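Local structure of EST1E (2WTM) at residues 32-37 and 65-70; 75-80 and 107-112; 88-93 and 119-124; 130-135 and 228-233; 203-208 and 220-225. The protein hydrolyses ester bonds, acting as a promiscuous feruloyl esterase of the alpha/beta-hydrolase fold that probably releases ferulic acid from plant material in the rumen. One frame throughout, in Å; residues are numbered along the deposited sequence.

Contact 1 of 5, residues 32-37 and 65-70; sequences IIHGFT and YGHGKS. With PO4 (phosphate ion), chain E.
His67 and the loop His34-Thr37 make a buried loop-to-loop contact at the C-terminal end of strand 27-33, where the chain leaving the central sheet meets the loop that follows strand 58-62. One hydrogen bond joins the two: Thr37 N donates to His67 NE2 over 2.9 Å, with an N-H...N angle of 151° and the donor close to the ring plane. The other ring nitrogen, His67 ND1, donates to Tyr65 O at 2.8 Å, so the imidazole is gripped at both nitrogens and its rotation is fixed. Beside it, the His34 ring approaches obliquely, its CE1 3.4 Å from His67 CB and the two ring planes 31° apart. With CG placed between the backbone N and the carbonyl carbon (chi1 60°), the His34 ring folds back over its own chain, where ND1 donates a hydrogen bond to Gly35 O (2.8 Å); NE2 is hydrogen-bonded to Met64 N. A water accepts from Gly68 N and donates weakly to Thr37 O. The loop held in this way places Phe36 N to donate to phosphate O4 at 2.8 Å. In alpha/beta-hydrolases this His-Gly loop usually supplies one of the amides of the oxyanion hole, and the phosphate position is consistent with that role.

Contact 2 of 5, residues 75-80 and 107-112; sequences EDHTLF and HSQGGL. With PO4 (phosphate ion), chain E.
Gln109, at the start of helix 109-120, reaches across to His77 and Leu79 at the head of helix 79-93. Its CB lies 3.4 Å from phosphate O4, the same oxygen that accepts from the backbone Gln109 N. CG, anti to the backbone N (chi1 -177°), carries the chain away from the phosphate and rests against Leu79 CD2 at 4.0 Å. From there the chain stays extended, and CD also lies beside Leu79 CD2. At the tip, NE2 donates to His77 NE2 over 3.1 Å in a nearly straight bond, 165° at the hydrogen. The acceptor is in the plane of the amide, whereas the amide nitrogen sits somewhat out of the imidazole plane, the two planes being turned 48° against each other. OE1 has its own partner, Tyr172 OH, and His77 ND1 is bonded to Phe74 O, so both groups are held at two polar atoms. Next to these contacts, Leu79 CD1 meets Leu112 CD2 at 3.9 Å, the two leucines crossing at about a right angle in an apolar contact between the two helix starts. Ser108, just ahead of the helix with positive phi, has OG hydrogen-bonded to phosphate O3, at a very short distance whose exact length is doubtful. Together with Gly106 and Gly110, this strained strand-to-helix turn fits the GxSxG nucleophile elbow of alpha/beta-hydrolases, Ser108 being the probable nucleophile.

Contact 3 of 5, residues 88-93 and 119-124; sequences AVVDYA and AMERDI
Val90 of helix 79-93 packs against the carboxylate end of Glu121, in the chain leaving helix 109-120. Valine and glutamate come from opposite directions, and a bend at chi2 (-82°) in the glutamate brings OE2 to 3.5 Å from Val90 CG1. The same methyl adds an apolar contact, 4.2 Å from Ile124 CG2.

The polar part is indirect, with no hydrogen bond running straight across. A water lies 2.6 Å from both Asp91 OD1 and Glu121 OE2. These two oxygens are 4.7 Å apart, and the water between them would probably ease the repulsion of like charges. Arg122 turns back on its own segment, NH1 donating to Ala119 O at 2.7 Å. The second subunit directly contacts both segments: its Glu154 and Arg174 form salt bridges with Arg122 and Asp123, and its Asn171 is bonded to Asp91 OD2.

Helix 79-93 meets the chain just after helix 109-120 over the central sheet: Val90 also rests on Ile31 of strand 27-33 and Met104 of strand 99-107, and Ile124 on Ile102 of the latter.

Contact 4 of 5, residues 130-135 and 228-233; sequences PLSPAA and HCYDHH. With PO4 (phosphate ion), chain E.
The Tyr230 ring has His228 O over one face, 3.9 Å above the plane and offset toward the rim, while Leu131 CB approaches its edge at the hydroxyl, 3.4 Å from OH. The His228 ring is met at its edge by Ser132 O, 3.9 Å from CE1, and by the phosphate, which lies in the ring plane beyond NE2. The bond across the contact runs from Tyr230 OH to Ser132 OG over 2.6 Å, the tyrosine donating. Ser132 OG is anti to the carbonyl carbon (chi1 -57°), a setting that turns the hydroxyl to the tyrosine tip. The bond joins two residues of left-handed backbone conformation, Ser132 (phi 43°) just after strand 125-131 and Tyr230 (phi 61°) in the loop before helix 234-249. The other ring nitrogen of His228, ND1, is bonded to Asp200 OD2, and its carbonyl accepts from His107 NE2; these hold the histidine, while the phosphate, whose O3 accepts from NE2 at 2.7 Å, is an added partner in this crystal. Ser108, His228 and Asp200 fit the geometry of, and are probably, the Ser-His-Asp catalytic triad, with the histidine on the late loop customary in alpha/beta-hydrolases.

Contact 5 of 5, residues 203-208 and 220-225; sequences VPYEAS and LVTIPG
A chi1 of 170° extends the Tyr205 ring away from its own amide nitrogen, off the first turn of helix 205-214 and toward strand 218-223, while chi1 of -62° at Thr222 sets OG1 beside its own backbone N and pointing at the phenol hydroxyl. The two side chains cross at about a right angle and their hydroxyls meet: Tyr205 OH and Thr222 OG1 are 2.5 Å apart, a short hydrogen bond in which either may be the donor. Thr222 OG1 lies in the plane of the phenol, at its edge, whereas the methyl CG2, 3.5 Å from Tyr205 CE1, stands off that plane. Leu220, two residues back on the same face of the strand, touches Tyr205 OH with CD2 at 4.0 Å and makes apolar contact with Tyr205 CZ at 4.5 Å; its CD1 is 4.4 Å from Ser208 CB. Ser208 OG is bonded to His196 on the adjoining strand. These residues join the helix and the second strand of the beta-alpha-beta unit 192-197, 205-214 and 218-223. Chemically the seam is divided: one short hydrogen bond joins the two hydroxyls, and the leucine lies alongside, its CD1 toward buried Ser208.

How the contacts relate
Contacts 1, 2 and 4 converge on the phosphate, which probably marks the active site: contact 1 brings Phe36 N, contact 2 brings Ser108 OG and Gln109 N, and contact 4 brings His228 NE2. Contacts 1 and 2, with centres about 8 Å apart, also meet directly, Ile33 O lying 3.0 Å from His107 N and the Phe36 ring touching Gln109 and His77. Between contacts 2 and 4, Ser108 OG is 3.0 Å from His228 NE2. Contact 5, about 8 Å from contact 4 between centres, flanks the probable triad histidine through Val203, whose CG2 is 3.6 Å from His228 CE1. Contact 3 shares both helices with contact 2 but lies about 17 Å away, centre to centre, beside the second subunit.

Contact 1 of 5, residues 32-37 and 65-70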
# COMPACT_ATOMS: atom_id res chain seq x y z
N ILE A 32 -6.46 14.91 -11.10
CA ILE A 32 -7.24 15.47 -9.98
C ILE A 32 -7.93 14.33 -9.27
O ILE A 32 -8.73 13.59 -9.87
CB ILE A 32 -8.35 16.48 -10.47
CG1 ILE A 32 -7.66 17.57 -11.28
CG2 ILE A 32 -9.01 17.11 -9.27
CD1 ILE A 32 -8.68 18.58 -11.88
N ILE A 33 -7.70 14.22 -7.97
CA ILE A 33 -8.24 13.16 -7.13
C ILE A 33 -9.14 13.71 -6.00
O ILE A 33 -8.74 14.55 -5.20
CB ILE A 33 -7.12 12.31 -6.49
CG1 ILE A 33 -6.09 11.84 -7.53
CG2 ILE A 33 -7.72 11.16 -5.70
CD1 ILE A 33 -6.63 10.99 -8.62
N HIS A 34 -10.39 13.24 -5.98
CA HIS A 34 -11.36 13.65 -4.99
C HIS A 34 -11.12 13.03 -3.60
O HIS A 34 -10.18 12.20 -3.43
CB HIS A 34 -12.72 13.17 -5.48
CG HIS A 34 -12.77 11.70 -5.65
ND1 HIS A 34 -12.99 10.87 -4.56
CD2 HIS A 34 -12.62 10.90 -6.72
CE1 HIS A 34 -12.91 9.62 -4.97
NE2 HIS A 34 -12.69 9.60 -6.27
N GLY A 35 -12.00 13.37 -2.64
CA GLY A 35 -11.87 12.85 -1.28
C GLY A 35 -12.75 11.65 -0.94
O GLY A 35 -13.39 11.02 -1.79
N PHE A 36 -12.69 11.30 0.34
CA PHE A 36 -13.37 10.14 0.97
C PHE A 36 -14.85 10.39 0.90
O PHE A 36 -15.31 11.39 1.43
CB PHE A 36 -12.87 10.11 2.40
CG PHE A 36 -13.50 9.10 3.35
CD1 PHE A 36 -12.88 7.89 3.62
CD2 PHE A 36 -14.56 9.44 4.17
CE1 PHE A 36 -13.37 6.98 4.57
CE2 PHE A 36 -15.04 8.53 5.10
CZ PHE A 36 -14.41 7.33 5.35
N THR A 37 -15.56 9.46 0.27
CA THR A 37 -17.03 9.58 -0.10
C THR A 37 -17.29 10.49 -1.29
O THR A 37 -18.47 10.61 -1.74
CB THR A 37 -18.01 9.99 1.06
OG1 THR A 37 -17.98 11.41 1.30
CG2 THR A 37 -17.73 9.24 2.37
N TYR A 65 -11.05 3.80 -6.25
CA TYR A 65 -11.70 2.52 -5.84
C TYR A 65 -12.88 2.83 -4.95
O TYR A 65 -12.77 3.56 -3.95
CB TYR A 65 -10.68 1.65 -5.07
CG TYR A 65 -11.21 0.29 -4.69
CD1 TYR A 65 -10.72 -0.88 -5.34
CD2 TYR A 65 -12.12 0.12 -3.69
CE1 TYR A 65 -11.18 -2.16 -5.01
CE2 TYR A 65 -12.60 -1.18 -3.33
CZ TYR A 65 -12.14 -2.27 -4.02
OH TYR A 65 -12.50 -3.54 -3.68
N GLY A 66 -14.03 2.27 -5.27
CA GLY A 66 -15.17 2.35 -4.38
C GLY A 66 -15.90 3.69 -4.33
O GLY A 66 -16.75 3.88 -3.44
N HIS A 67 -15.59 4.58 -5.30
CA HIS A 67 -16.07 5.94 -5.33
C HIS A 67 -16.59 6.25 -6.68
O HIS A 67 -16.19 5.68 -7.71
CB HIS A 67 -14.96 6.90 -4.95
CG HIS A 67 -14.67 6.89 -3.48
ND1 HIS A 67 -14.08 5.81 -2.83
CD2 HIS A 67 -14.94 7.81 -2.52
CE1 HIS A 67 -14.00 6.08 -1.54
NE2 HIS A 67 -14.49 7.30 -1.33
N GLY A 68 -17.58 7.15 -6.68
CA GLY A 68 -18.05 7.67 -7.96
C GLY A 68 -18.52 6.53 -8.83
O GLY A 68 -19.24 5.65 -8.35
N LYS A 69 -18.11 6.55 -10.09
CA LYS A 69 -18.54 5.50 -11.03
C LYS A 69 -17.51 4.43 -11.24
O LYS A 69 -17.54 3.71 -12.23
CB LYS A 69 -18.96 6.09 -12.39
CG LYS A 69 -20.02 7.18 -12.32
CD LYS A 69 -20.00 8.04 -13.56
CE LYS A 69 -20.99 9.22 -13.54
NZ LYS A 69 -20.94 10.01 -14.86
N SER A 70 -16.54 4.33 -10.31
CA SER A 70 -15.56 3.28 -10.42
C SER A 70 -16.03 1.98 -9.78
O SER A 70 -17.00 1.97 -9.07
CB SER A 70 -14.23 3.73 -9.84
OG SER A 70 -13.65 4.74 -10.63
P PO4 E . -13.05 14.01 2.49
O1 PO4 E . -13.71 14.68 1.28
O2 PO4 E . -14.20 13.17 3.01
O3 PO4 E . -12.79 15.03 3.58
O4 PO4 E . -11.74 13.23 2.18
O HOH W 1 -18.37 8.38 -4.21

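Contact 2 of 5, residues 75-80 and 107-112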
# COMPACT_ATOMS: atom_id res chain seq x y z
N GLU A 75 -16.68 0.25 1.16
CA GLU A 75 -16.20 -0.36 2.40
C GLU A 75 -14.85 -1.04 2.24
O GLU A 75 -14.18 -1.25 3.26
CB GLU A 75 -17.22 -1.37 2.96
CG GLU A 75 -17.43 -2.59 2.14
CD GLU A 75 -18.75 -3.31 2.45
OE1 GLU A 75 -19.83 -2.77 2.12
OE2 GLU A 75 -18.68 -4.41 3.01
N ASP A 76 -14.52 -1.44 1.04
CA ASP A 76 -13.29 -2.22 0.82
C ASP A 76 -12.16 -1.30 0.35
O ASP A 76 -11.10 -1.79 -0.05
CB ASP A 76 -13.56 -3.24 -0.26
CG ASP A 76 -14.45 -4.35 0.23
OD1 ASP A 76 -14.25 -4.80 1.34
OD2 ASP A 76 -15.36 -4.77 -0.51
N HIS A 77 -12.38 0.00 0.27
CA HIS A 77 -11.27 0.91 -0.18
C HIS A 77 -10.29 1.12 0.93
O HIS A 77 -10.63 1.07 2.10
CB HIS A 77 -11.80 2.23 -0.70
CG HIS A 77 -11.83 3.39 0.24
ND1 HIS A 77 -12.92 3.68 1.03
CD2 HIS A 77 -10.95 4.40 0.44
CE1 HIS A 77 -12.70 4.83 1.68
NE2 HIS A 77 -11.50 5.28 1.35
N THR A 78 -9.00 1.36 0.56
CA THR A 78 -7.96 1.69 1.51
C THR A 78 -7.05 2.66 0.72
O THR A 78 -7.06 2.79 -0.52
CB THR A 78 -7.08 0.50 1.94
OG1 THR A 78 -6.21 0.11 0.87
CG2 THR A 78 -7.90 -0.71 2.44
N LEU A 79 -6.16 3.28 1.43
CA LEU A 79 -5.16 4.17 0.80
C LEU A 79 -4.18 3.39 -0.09
O LEU A 79 -3.63 3.97 -1.03
CB LEU A 79 -4.37 4.97 1.86
CG LEU A 79 -5.22 6.09 2.46
CD1 LEU A 79 -4.55 6.65 3.73
CD2 LEU A 79 -5.49 7.16 1.51
N PHE A 80 -3.88 2.13 0.23
CA PHE A 80 -3.00 1.32 -0.68
C PHE A 80 -3.76 1.15 -2.02
O PHE A 80 -3.16 1.26 -3.08
CB PHE A 80 -2.69 -0.02 -0.12
CG PHE A 80 -1.60 -0.05 0.91
CD1 PHE A 80 -0.95 1.05 1.36
CD2 PHE A 80 -1.29 -1.29 1.48
CE1 PHE A 80 0.04 0.94 2.37
CE2 PHE A 80 -0.33 -1.40 2.45
CZ PHE A 80 0.32 -0.28 2.90
N HIS A 107 -8.32 16.83 -3.34
CA HIS A 107 -8.96 17.37 -2.16
C HIS A 107 -9.05 16.37 -1.02
O HIS A 107 -9.50 15.22 -1.22
CB HIS A 107 -10.34 17.88 -2.58
CG HIS A 107 -11.08 18.58 -1.47
ND1 HIS A 107 -12.09 17.96 -0.76
CD2 HIS A 107 -10.91 19.79 -0.92
CE1 HIS A 107 -12.53 18.81 0.16
NE2 HIS A 107 -11.83 19.92 0.08
N SER A 108 -8.67 16.84 0.19
CA SER A 108 -8.88 16.13 1.44
C SER A 108 -8.19 14.74 1.41
O SER A 108 -7.01 14.73 1.28
CB SER A 108 -10.36 16.10 1.85
OG SER A 108 -10.44 15.71 3.23
N GLN A 109 -8.91 13.63 1.51
CA GLN A 109 -8.23 12.33 1.29
C GLN A 109 -7.52 12.24 -0.04
O GLN A 109 -6.46 11.64 -0.17
CB GLN A 109 -9.14 11.13 1.47
CG GLN A 109 -8.42 9.81 1.31
CD GLN A 109 -9.34 8.65 1.76
OE1 GLN A 109 -9.48 8.50 3.01
NE2 GLN A 109 -9.84 7.83 0.90
N GLY A 110 -8.03 12.90 -1.08
CA GLY A 110 -7.37 13.00 -2.36
C GLY A 110 -6.12 13.86 -2.34
O GLY A 110 -5.20 13.63 -3.07
N GLY A 111 -6.12 14.83 -1.43
CA GLY A 111 -4.99 15.75 -1.23
C GLY A 111 -3.88 15.01 -0.55
O GLY A 111 -2.72 15.06 -1.02
N LEU A 112 -4.21 14.26 0.51
CA LEU A 112 -3.26 13.31 1.07
C LEU A 112 -2.71 12.34 0.02
O LEU A 112 -1.50 12.17 -0.16
CB LEU A 112 -3.87 12.53 2.20
CG LEU A 112 -3.00 11.35 2.76
CD1 LEU A 112 -1.63 11.74 3.29
CD2 LEU A 112 -3.87 10.54 3.74
P PO4 E . -13.05 14.01 2.49
O1 PO4 E . -13.71 14.68 1.28
O2 PO4 E . -14.20 13.17 3.01
O3 PO4 E . -12.79 15.03 3.58
O4 PO4 E . -11.74 13.23 2.18

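Contact 3 of 5, residues 88-93 and 119-124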
# COMPACT_ATOMS: atom_id res chain seq x y z
N ALA A 88 -1.86 3.77 -11.68
CA ALA A 88 -2.48 3.34 -12.95
C ALA A 88 -2.87 4.53 -13.79
O ALA A 88 -2.75 4.51 -15.04
CB ALA A 88 -3.62 2.48 -12.69
N VAL A 89 -3.36 5.56 -13.14
CA VAL A 89 -3.83 6.73 -13.89
C VAL A 89 -2.56 7.44 -14.42
O VAL A 89 -2.57 7.97 -15.57
CB VAL A 89 -4.68 7.65 -12.99
CG1 VAL A 89 -4.91 9.01 -13.63
CG2 VAL A 89 -5.98 7.00 -12.58
N VAL A 90 -1.52 7.61 -13.61
CA VAL A 90 -0.25 8.19 -14.11
C VAL A 90 0.32 7.37 -15.30
O VAL A 90 0.70 7.91 -16.32
CB VAL A 90 0.77 8.25 -13.01
CG1 VAL A 90 2.21 8.67 -13.58
CG2 VAL A 90 0.39 9.19 -11.91
N ASP A 91 0.23 6.06 -15.22
CA ASP A 91 0.78 5.21 -16.31
C ASP A 91 -0.03 5.41 -17.59
O ASP A 91 0.55 5.33 -18.71
CB ASP A 91 0.88 3.73 -15.88
CG ASP A 91 2.01 3.51 -14.86
OD1 ASP A 91 2.86 4.42 -14.73
OD2 ASP A 91 1.96 2.42 -14.23
N TYR A 92 -1.31 5.63 -17.45
CA TYR A 92 -2.20 5.89 -18.60
C TYR A 92 -1.82 7.25 -19.20
O TYR A 92 -1.66 7.40 -20.43
CB TYR A 92 -3.67 5.90 -18.15
CG TYR A 92 -4.61 6.37 -19.23
CD1 TYR A 92 -5.00 5.50 -20.19
CD2 TYR A 92 -5.03 7.66 -19.28
CE1 TYR A 92 -5.87 5.96 -21.25
CE2 TYR A 92 -5.87 8.11 -20.29
CZ TYR A 92 -6.25 7.26 -21.25
OH TYR A 92 -7.09 7.74 -22.25
N ALA A 93 -1.69 8.25 -18.35
CA ALA A 93 -1.37 9.62 -18.78
C ALA A 93 -0.03 9.72 -19.51
O ALA A 93 0.13 10.51 -20.45
CB ALA A 93 -1.38 10.56 -17.55
N ALA A 119 5.24 12.06 -4.42
CA ALA A 119 6.55 11.66 -3.96
C ALA A 119 7.01 10.38 -4.66
O ALA A 119 8.17 10.26 -5.04
CB ALA A 119 6.55 11.58 -2.46
N MET A 120 6.13 9.40 -4.80
CA MET A 120 6.48 8.16 -5.43
C MET A 120 6.76 8.35 -6.89
O MET A 120 7.46 7.56 -7.52
CB MET A 120 5.33 7.17 -5.24
CG MET A 120 5.04 6.86 -3.78
SD MET A 120 3.44 5.95 -3.57
CE MET A 120 4.11 4.57 -4.10
N GLU A 121 6.19 9.43 -7.46
CA GLU A 121 6.30 9.80 -8.88
C GLU A 121 7.09 11.13 -9.05
O GLU A 121 6.80 11.93 -9.93
CB GLU A 121 4.90 9.98 -9.52
CG GLU A 121 4.09 8.75 -9.48
CD GLU A 121 4.38 7.75 -10.59
OE1 GLU A 121 5.47 7.81 -11.22
OE2 GLU A 121 3.50 6.87 -10.81
N ARG A 122 8.10 11.34 -8.22
CA ARG A 122 8.67 12.70 -8.05
C ARG A 122 9.46 13.13 -9.27
O ARG A 122 9.57 14.33 -9.49
CB ARG A 122 9.49 12.78 -6.76
CG ARG A 122 10.66 11.75 -6.67
CD ARG A 122 11.17 11.66 -5.25
NE ARG A 122 12.10 10.53 -5.02
CZ ARG A 122 11.77 9.25 -4.85
NH1 ARG A 122 10.51 8.85 -4.90
NH2 ARG A 122 12.72 8.34 -4.62
N ASP A 123 9.92 12.15 -10.07
CA ASP A 123 10.59 12.40 -11.35
C ASP A 123 9.63 12.95 -12.40
O ASP A 123 10.09 13.67 -13.28
CB ASP A 123 11.36 11.18 -11.87
CG ASP A 123 10.58 9.87 -11.84
OD1 ASP A 123 9.61 9.77 -11.08
OD2 ASP A 123 11.02 8.91 -12.52
N ILE A 124 8.33 12.63 -12.27
CA ILE A 124 7.31 12.73 -13.34
C ILE A 124 6.41 13.91 -13.04
O ILE A 124 5.90 14.56 -13.93
CB ILE A 124 6.35 11.41 -13.34
CG1 ILE A 124 7.14 10.12 -13.39
CG2 ILE A 124 5.32 11.41 -14.46
CD1 ILE A 124 8.15 10.10 -14.57
O HOH W 2 4.16 4.98 -12.49

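Contact 4 of 5, residues 130-135 and 228-233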
# COMPACT_ATOMS: atom_id res chain seq x y z
N PRO A 130 -2.19 20.07 -3.08
CA PRO A 130 -3.10 19.46 -2.11
C PRO A 130 -4.09 20.49 -1.60
O PRO A 130 -3.71 21.43 -0.92
CB PRO A 130 -2.14 18.94 -1.03
CG PRO A 130 -0.80 19.03 -1.63
CD PRO A 130 -0.88 20.27 -2.48
N LEU A 131 -5.37 20.24 -1.83
CA LEU A 131 -6.47 21.11 -1.42
C LEU A 131 -7.06 20.59 -0.09
O LEU A 131 -7.53 19.46 -0.09
CB LEU A 131 -7.50 21.17 -2.53
CG LEU A 131 -7.04 21.68 -3.86
CD1 LEU A 131 -8.04 21.41 -4.99
CD2 LEU A 131 -6.60 23.13 -3.83
N SER A 132 -6.87 21.34 1.03
CA SER A 132 -7.31 20.91 2.36
C SER A 132 -6.98 19.44 2.60
O SER A 132 -7.87 18.63 2.93
CB SER A 132 -8.82 21.19 2.48
OG SER A 132 -9.05 22.62 2.23
N PRO A 133 -5.69 19.11 2.43
CA PRO A 133 -5.34 17.69 2.47
C PRO A 133 -5.57 17.04 3.80
O PRO A 133 -5.27 17.66 4.84
CB PRO A 133 -3.87 17.71 2.11
CG PRO A 133 -3.38 19.03 2.54
CD PRO A 133 -4.48 19.94 2.25
N ALA A 134 -6.15 15.87 3.82
CA ALA A 134 -6.36 15.13 5.07
C ALA A 134 -5.08 14.43 5.49
O ALA A 134 -5.09 13.21 5.74
CB ALA A 134 -7.50 14.11 4.91
N ALA A 135 -3.98 15.19 5.61
CA ALA A 135 -2.65 14.62 5.76
C ALA A 135 -2.41 14.02 7.14
O ALA A 135 -1.42 13.28 7.34
CB ALA A 135 -1.62 15.67 5.52
N HIS A 228 -14.44 23.24 4.80
CA HIS A 228 -13.70 22.13 4.18
C HIS A 228 -13.81 22.09 2.66
O HIS A 228 -12.83 21.77 2.00
CB HIS A 228 -14.19 20.82 4.77
CG HIS A 228 -13.38 19.62 4.38
ND1 HIS A 228 -12.01 19.59 4.48
CD2 HIS A 228 -13.76 18.41 3.89
CE1 HIS A 228 -11.57 18.41 4.05
NE2 HIS A 228 -12.61 17.69 3.68
N CYS A 229 -15.01 22.34 2.14
CA CYS A 229 -15.24 22.35 0.68
C CYS A 229 -15.45 23.74 0.12
O CYS A 229 -16.00 23.90 -0.99
CB CYS A 229 -16.42 21.47 0.29
SG CYS A 229 -16.25 19.72 0.62
N TYR A 230 -15.01 24.74 0.87
CA TYR A 230 -15.00 26.12 0.39
C TYR A 230 -16.41 26.66 0.05
O TYR A 230 -16.69 27.14 -1.07
CB TYR A 230 -14.00 26.29 -0.76
CG TYR A 230 -12.80 25.39 -0.66
CD1 TYR A 230 -11.89 25.53 0.38
CD2 TYR A 230 -12.56 24.40 -1.59
CE1 TYR A 230 -10.75 24.74 0.45
CE2 TYR A 230 -11.42 23.60 -1.51
CZ TYR A 230 -10.56 23.75 -0.48
OH TYR A 230 -9.41 23.00 -0.33
N ASP A 231 -17.29 26.56 1.03
CA ASP A 231 -18.70 26.94 0.84
C ASP A 231 -18.75 28.46 0.60
O ASP A 231 -19.58 28.93 -0.20
CB ASP A 231 -19.53 26.62 2.06
CG ASP A 231 -19.68 25.15 2.33
OD1 ASP A 231 -19.52 24.33 1.43
OD2 ASP A 231 -20.06 24.83 3.47
N HIS A 232 -17.87 29.23 1.24
CA HIS A 232 -17.95 30.70 1.15
C HIS A 232 -17.12 31.35 0.06
O HIS A 232 -17.51 32.39 -0.52
CB HIS A 232 -17.53 31.37 2.46
CG HIS A 232 -18.11 30.74 3.69
ND1 HIS A 232 -17.39 30.62 4.86
CD2 HIS A 232 -19.33 30.20 3.94
CE1 HIS A 232 -18.13 30.03 5.77
NE2 HIS A 232 -19.31 29.75 5.23
N HIS A 233 -15.94 30.79 -0.21
CA HIS A 233 -14.99 31.46 -1.10
C HIS A 233 -14.23 30.56 -2.03
O HIS A 233 -13.00 30.69 -2.17
CB HIS A 233 -14.03 32.25 -0.26
CG HIS A 233 -14.65 33.48 0.29
ND1 HIS A 233 -15.07 34.51 -0.54
CD2 HIS A 233 -14.98 33.82 1.55
CE1 HIS A 233 -15.61 35.46 0.22
NE2 HIS A 233 -15.57 35.06 1.48
P PO4 E . -13.05 14.01 2.49
O1 PO4 E . -13.71 14.68 1.28
O2 PO4 E . -14.20 13.17 3.01
O3 PO4 E . -12.79 15.03 3.58
O4 PO4 E . -11.74 13.23 2.18

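Contact 5 of 5, residues 203-208 and 220-225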
# COMPACT_ATOMS: atom_id res chain seq x y z
N VAL A 203 -10.89 18.67 8.67
CA VAL A 203 -9.45 18.41 8.84
C VAL A 203 -8.76 19.68 9.27
O VAL A 203 -8.99 20.77 8.69
CB VAL A 203 -8.87 17.73 7.49
CG1 VAL A 203 -9.71 16.52 7.11
CG2 VAL A 203 -8.87 18.67 6.35
N PRO A 204 -7.91 19.59 10.31
CA PRO A 204 -7.39 20.77 10.94
C PRO A 204 -6.47 21.60 10.08
O PRO A 204 -5.48 21.07 9.54
CB PRO A 204 -6.60 20.18 12.14
CG PRO A 204 -6.22 18.85 11.70
CD PRO A 204 -7.43 18.37 10.98
N TYR A 205 -6.82 22.88 9.94
CA TYR A 205 -5.99 23.88 9.24
C TYR A 205 -4.51 23.86 9.63
O TYR A 205 -3.64 23.98 8.77
CB TYR A 205 -6.59 25.30 9.47
CG TYR A 205 -5.73 26.46 9.01
CD1 TYR A 205 -5.59 26.74 7.66
CD2 TYR A 205 -5.08 27.30 9.92
CE1 TYR A 205 -4.80 27.74 7.24
CE2 TYR A 205 -4.28 28.33 9.51
CZ TYR A 205 -4.14 28.57 8.19
OH TYR A 205 -3.34 29.60 7.79
N GLU A 206 -4.21 23.74 10.93
CA GLU A 206 -2.87 23.90 11.43
C GLU A 206 -1.95 22.79 10.94
O GLU A 206 -0.72 22.96 10.84
CB GLU A 206 -2.85 24.00 12.98
CG GLU A 206 -1.45 24.19 13.60
CD GLU A 206 -0.76 25.48 13.14
OE1 GLU A 206 -1.46 26.38 12.65
OE2 GLU A 206 0.50 25.60 13.31
N ALA A 207 -2.51 21.63 10.61
CA ALA A 207 -1.65 20.60 10.03
C ALA A 207 -1.11 21.01 8.68
O ALA A 207 0.04 20.75 8.32
CB ALA A 207 -2.37 19.26 9.97
N SER A 208 -1.91 21.72 7.91
CA SER A 208 -1.42 22.24 6.65
C SER A 208 -0.39 23.35 6.80
O SER A 208 0.51 23.48 6.00
CB SER A 208 -2.57 22.78 5.79
OG SER A 208 -3.28 21.73 5.14
N LEU A 220 1.56 28.20 1.08
CA LEU A 220 0.28 27.97 1.71
C LEU A 220 -0.65 29.13 1.42
O LEU A 220 -0.33 30.27 1.76
CB LEU A 220 0.40 27.83 3.21
CG LEU A 220 -0.90 27.71 3.99
CD1 LEU A 220 -1.66 26.44 3.58
CD2 LEU A 220 -0.66 27.76 5.47
N VAL A 221 -1.78 28.84 0.83
CA VAL A 221 -2.86 29.80 0.70
C VAL A 221 -4.00 29.51 1.64
O VAL A 221 -4.64 28.50 1.57
CB VAL A 221 -3.35 29.93 -0.73
CG1 VAL A 221 -4.54 30.86 -0.78
CG2 VAL A 221 -2.26 30.52 -1.59
N THR A 222 -4.25 30.43 2.59
CA THR A 222 -5.26 30.27 3.58
C THR A 222 -6.51 30.92 3.05
O THR A 222 -6.43 32.04 2.49
CB THR A 222 -4.83 30.92 4.91
OG1 THR A 222 -3.65 30.24 5.35
CG2 THR A 222 -5.93 30.81 5.96
N ILE A 223 -7.63 30.22 3.16
CA ILE A 223 -8.91 30.87 2.78
C ILE A 223 -9.58 31.34 4.09
O ILE A 223 -10.14 30.54 4.86
CB ILE A 223 -9.84 29.96 1.97
CG1 ILE A 223 -9.09 29.14 0.89
CG2 ILE A 223 -10.96 30.75 1.36
CD1 ILE A 223 -8.50 29.97 -0.23
N PRO A 224 -9.60 32.66 4.33
CA PRO A 224 -10.14 33.07 5.63
C PRO A 224 -11.62 32.78 5.81
O PRO A 224 -12.42 33.09 4.92
CB PRO A 224 -9.86 34.58 5.66
CG PRO A 224 -8.88 34.80 4.67
CD PRO A 224 -9.12 33.79 3.56
N GLY A 225 -11.94 32.14 6.94
CA GLY A 225 -13.28 31.88 7.33
C GLY A 225 -13.97 30.73 6.67
O GLY A 225 -15.11 30.40 7.01